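Long-range contact in S-adenosylmethionine tRNA ribosyltransferase (Rhodococcus sp., PDB 2NS0), which is of unknown function but probably forms a small helix-turn-helix-related domain that might bind nucleic acid: residues C11-L16 against I79-T84. Sequence-based numbering, arbitrary orientation.
Sequences CIRALL and IRWTRT. With GOL (glycerol), chain C.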
loop_
_atom_site.group_PDB
_atom_site.type_symbol
_atom_site.label_atom_id
_atom_site.label_comp_id
_atom_site.label_asym_id
_atom_site.label_seq_id
_atom_site.Cartn_x
_atom_site.Cartn_y
_atom_site.Cartn_z
ATOM N N CYS A 11 -6.791 -4.215 -3.901
ATOM C CA CYS A 11 -5.772 -5.174 -3.481
ATOM C C CYS A 11 -5.125 -4.781 -2.147
ATOM O O CYS A 11 -4.943 -5.653 -1.299
ATOM C CB CYS A 11 -4.714 -5.357 -4.563
ATOM S SG CYS A 11 -3.474 -6.565 -4.079
ATOM N N ILE A 12 -4.769 -3.501 -1.960
ATOM C CA ILE A 12 -4.302 -3.002 -0.642
ATOM C C ILE A 12 -5.310 -3.370 0.447
ATOM O O ILE A 12 -4.934 -3.929 1.506
ATOM C CB ILE A 12 -4.032 -1.470 -0.635
ATOM C CG1 ILE A 12 -2.811 -1.129 -1.483
ATOM C CG2 ILE A 12 -3.754 -0.938 0.821
ATOM C CD1 ILE A 12 -2.723 0.346 -1.931
ATOM N N ARG A 13 -6.593 -3.092 0.195
ATOM C CA ARG A 13 -7.656 -3.379 1.203
ATOM C C ARG A 13 -7.759 -4.865 1.464
ATOM O O ARG A 13 -7.858 -5.285 2.592
ATOM C CB ARG A 13 -9.029 -2.845 0.792
ATOM C CG ARG A 13 -9.090 -1.334 0.812
ATOM C CD ARG A 13 -10.495 -0.868 0.523
ATOM N NE ARG A 13 -10.582 0.571 0.347
ATOM C CZ ARG A 13 -10.953 1.172 -0.775
ATOM N NH1 ARG A 13 -11.222 0.454 -1.847
ATOM N NH2 ARG A 13 -11.047 2.498 -0.836
ATOM N N ALA A 14 -7.721 -5.650 0.410
ATOM C CA ALA A 14 -7.878 -7.085 0.511
ATOM C C ALA A 14 -6.729 -7.680 1.300
ATOM O O ALA A 14 -6.959 -8.562 2.138
ATOM C CB ALA A 14 -7.927 -7.713 -0.873
ATOM N N LEU A 15 -5.490 -7.252 1.009
ATOM C CA LEU A 15 -4.338 -7.804 1.737
ATOM C C LEU A 15 -4.359 -7.355 3.202
ATOM O O LEU A 15 -4.153 -8.164 4.076
ATOM C CB LEU A 15 -3.011 -7.435 1.093
ATOM C CG LEU A 15 -2.745 -8.012 -0.308
ATOM C CD1 LEU A 15 -1.501 -7.424 -0.916
ATOM C CD2 LEU A 15 -2.670 -9.508 -0.283
ATOM N N LEU A 16 -4.633 -6.080 3.465
ATOM C CA LEU A 16 -4.682 -5.582 4.852
ATOM C C LEU A 16 -5.778 -6.274 5.605
ATOM O O LEU A 16 -5.574 -6.680 6.774
ATOM C CB LEU A 16 -4.870 -4.062 4.919
ATOM C CG LEU A 16 -3.623 -3.247 4.591
ATOM C CD1 LEU A 16 -3.905 -1.793 4.667
ATOM C CD2 LEU A 16 -2.504 -3.545 5.561
ATOM N N ILE A 79 2.531 -0.441 4.979
ATOM C CA ILE A 79 1.134 0.061 4.856
ATOM C C ILE A 79 0.243 -0.624 5.877
ATOM O O ILE A 79 0.260 -1.840 5.956
ATOM C CB ILE A 79 0.543 -0.174 3.419
ATOM C CG1 ILE A 79 1.508 0.348 2.337
ATOM C CG2 ILE A 79 -0.839 0.439 3.274
ATOM C CD1 ILE A 79 1.229 -0.250 0.879
ATOM N N ARG A 80 -0.513 0.154 6.657
ATOM C CA ARG A 80 -1.365 -0.359 7.738
ATOM C C ARG A 80 -2.727 0.347 7.706
ATOM O O ARG A 80 -2.846 1.498 7.235
ATOM C CB ARG A 80 -0.700 -0.128 9.135
ATOM C CG ARG A 80 -0.669 1.350 9.574
ATOM C CD ARG A 80 0.382 1.592 10.635
ATOM N NE ARG A 80 0.214 2.901 11.271
ATOM C CZ ARG A 80 0.982 3.403 12.239
ATOM N NH1 ARG A 80 2.048 2.735 12.752
ATOM N NH2 ARG A 80 0.656 4.593 12.707
ATOM N N TRP A 81 -3.757 -0.339 8.185
ATOM C CA TRP A 81 -5.030 0.320 8.493
ATOM C C TRP A 81 -4.765 1.440 9.496
ATOM O O TRP A 81 -3.990 1.278 10.451
ATOM C CB TRP A 81 -5.967 -0.685 9.150
ATOM C CG TRP A 81 -6.551 -1.762 8.258
ATOM C CD1 TRP A 81 -6.593 -3.108 8.522
ATOM C CD2 TRP A 81 -7.187 -1.579 6.977
ATOM N NE1 TRP A 81 -7.230 -3.759 7.512
ATOM C CE2 TRP A 81 -7.599 -2.851 6.542
ATOM C CE3 TRP A 81 -7.470 -0.451 6.174
ATOM C CZ2 TRP A 81 -8.298 -3.053 5.318
ATOM C CZ3 TRP A 81 -8.142 -0.637 4.969
ATOM C CH2 TRP A 81 -8.550 -1.941 4.544
ATOM N N THR A 82 -5.397 2.586 9.298
ATOM C CA THR A 82 -5.484 3.588 10.354
ATOM C C THR A 82 -6.249 2.984 11.549
ATOM O O THR A 82 -7.280 2.298 11.376
ATOM C CB THR A 82 -6.220 4.826 9.844
ATOM O OG1 THR A 82 -5.549 5.299 8.683
ATOM C CG2 THR A 82 -6.232 5.959 10.860
ATOM N N ARG A 83 -5.744 3.221 12.758
ATOM C CA ARG A 83 -6.443 2.747 13.957
ATOM C C ARG A 83 -6.744 3.825 15.000
ATOM O O ARG A 83 -6.974 3.525 16.169
ATOM C CB ARG A 83 -5.700 1.553 14.585
ATOM C CG ARG A 83 -5.865 0.243 13.771
ATOM C CD ARG A 83 -5.430 -0.973 14.602
ATOM N NE ARG A 83 -6.256 -1.139 15.789
ATOM C CZ ARG A 83 -7.411 -1.798 15.791
ATOM N NH1 ARG A 83 -7.870 -2.347 14.657
ATOM N NH2 ARG A 83 -8.127 -1.890 16.916
ATOM N N THR A 84 -6.780 5.085 14.557
ATOM C CA THR A 84 -7.050 6.205 15.431
ATOM C C THR A 84 -8.440 6.009 16.060
ATOM O O THR A 84 -9.408 5.607 15.393
ATOM C CB THR A 84 -6.953 7.594 14.669
ATOM O OG1 THR A 84 -5.928 7.541 13.662
ATOM C CG2 THR A 84 -6.680 8.786 15.674
HETATM C C1 GOL C . -7.734 -7.571 9.423
HETATM O O1 GOL C . -7.647 -6.181 9.102
HETATM C C2 GOL C . -9.025 -8.256 8.969
HETATM O O2 GOL C . -10.249 -7.513 9.014
HETATM C C3 GOL C . -9.157 -9.776 9.205
HETATM O O3 GOL C . -8.069 -10.442 9.815
#
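L16 and W81 carry most of this contact, which sets the first helix (5-18) against the last strand (78-81) of a three-stranded antiparallel sheet; helices 5-18, 27-34 and 43-55 followed by that small sheet, in a family of the HTH clan, are consistent with a winged-helix-type, helix-turn-helix-related domain. The two axes approach to 9.2 Å at 71°, far enough apart that side chains fill most of the space between them.

Apolar packing comes first. L16 CB stands over one face of the W81 indole, 3.7 Å from the five-membered ring centroid and 27° off its normal, the geometry of a CH-pi contact displaced toward the ring's rim. With W81 CG anti to the carbonyl carbon, chi1 -72° turns the indole toward the helix, its face against L16 CB. The two methyls of L16 divide: CD1 stays against the W81 ring, 4.0 Å from CD2, and also reaches I79 CG2, while L16 CD2 comes 3.3 Å from the carbonyl O of I79. The same I79 methyl meets I12 CG2, the two side chains crossing at about a right angle. I12 also touches A49 and L53, and I79 touches A50, joining this layer to helix 43-55. An alanine in place of W81 would probably leave L16 CB and the aliphatic part of R13 without their aromatic cover.

Polar groups lie at the border. R13 CB and CG meet the CH2 corner of the indole, CG at 3.8 Å, and the extended chain then leads away from the ring to a salt bridge of NE with E58. A glycerol, probably from the crystallisation liquor, bridges the two segments at the indole edge: its O1 donates to L16 O at 3.2 Å and accepts a weak, bent bond from W81 NE1 at 2.9 Å.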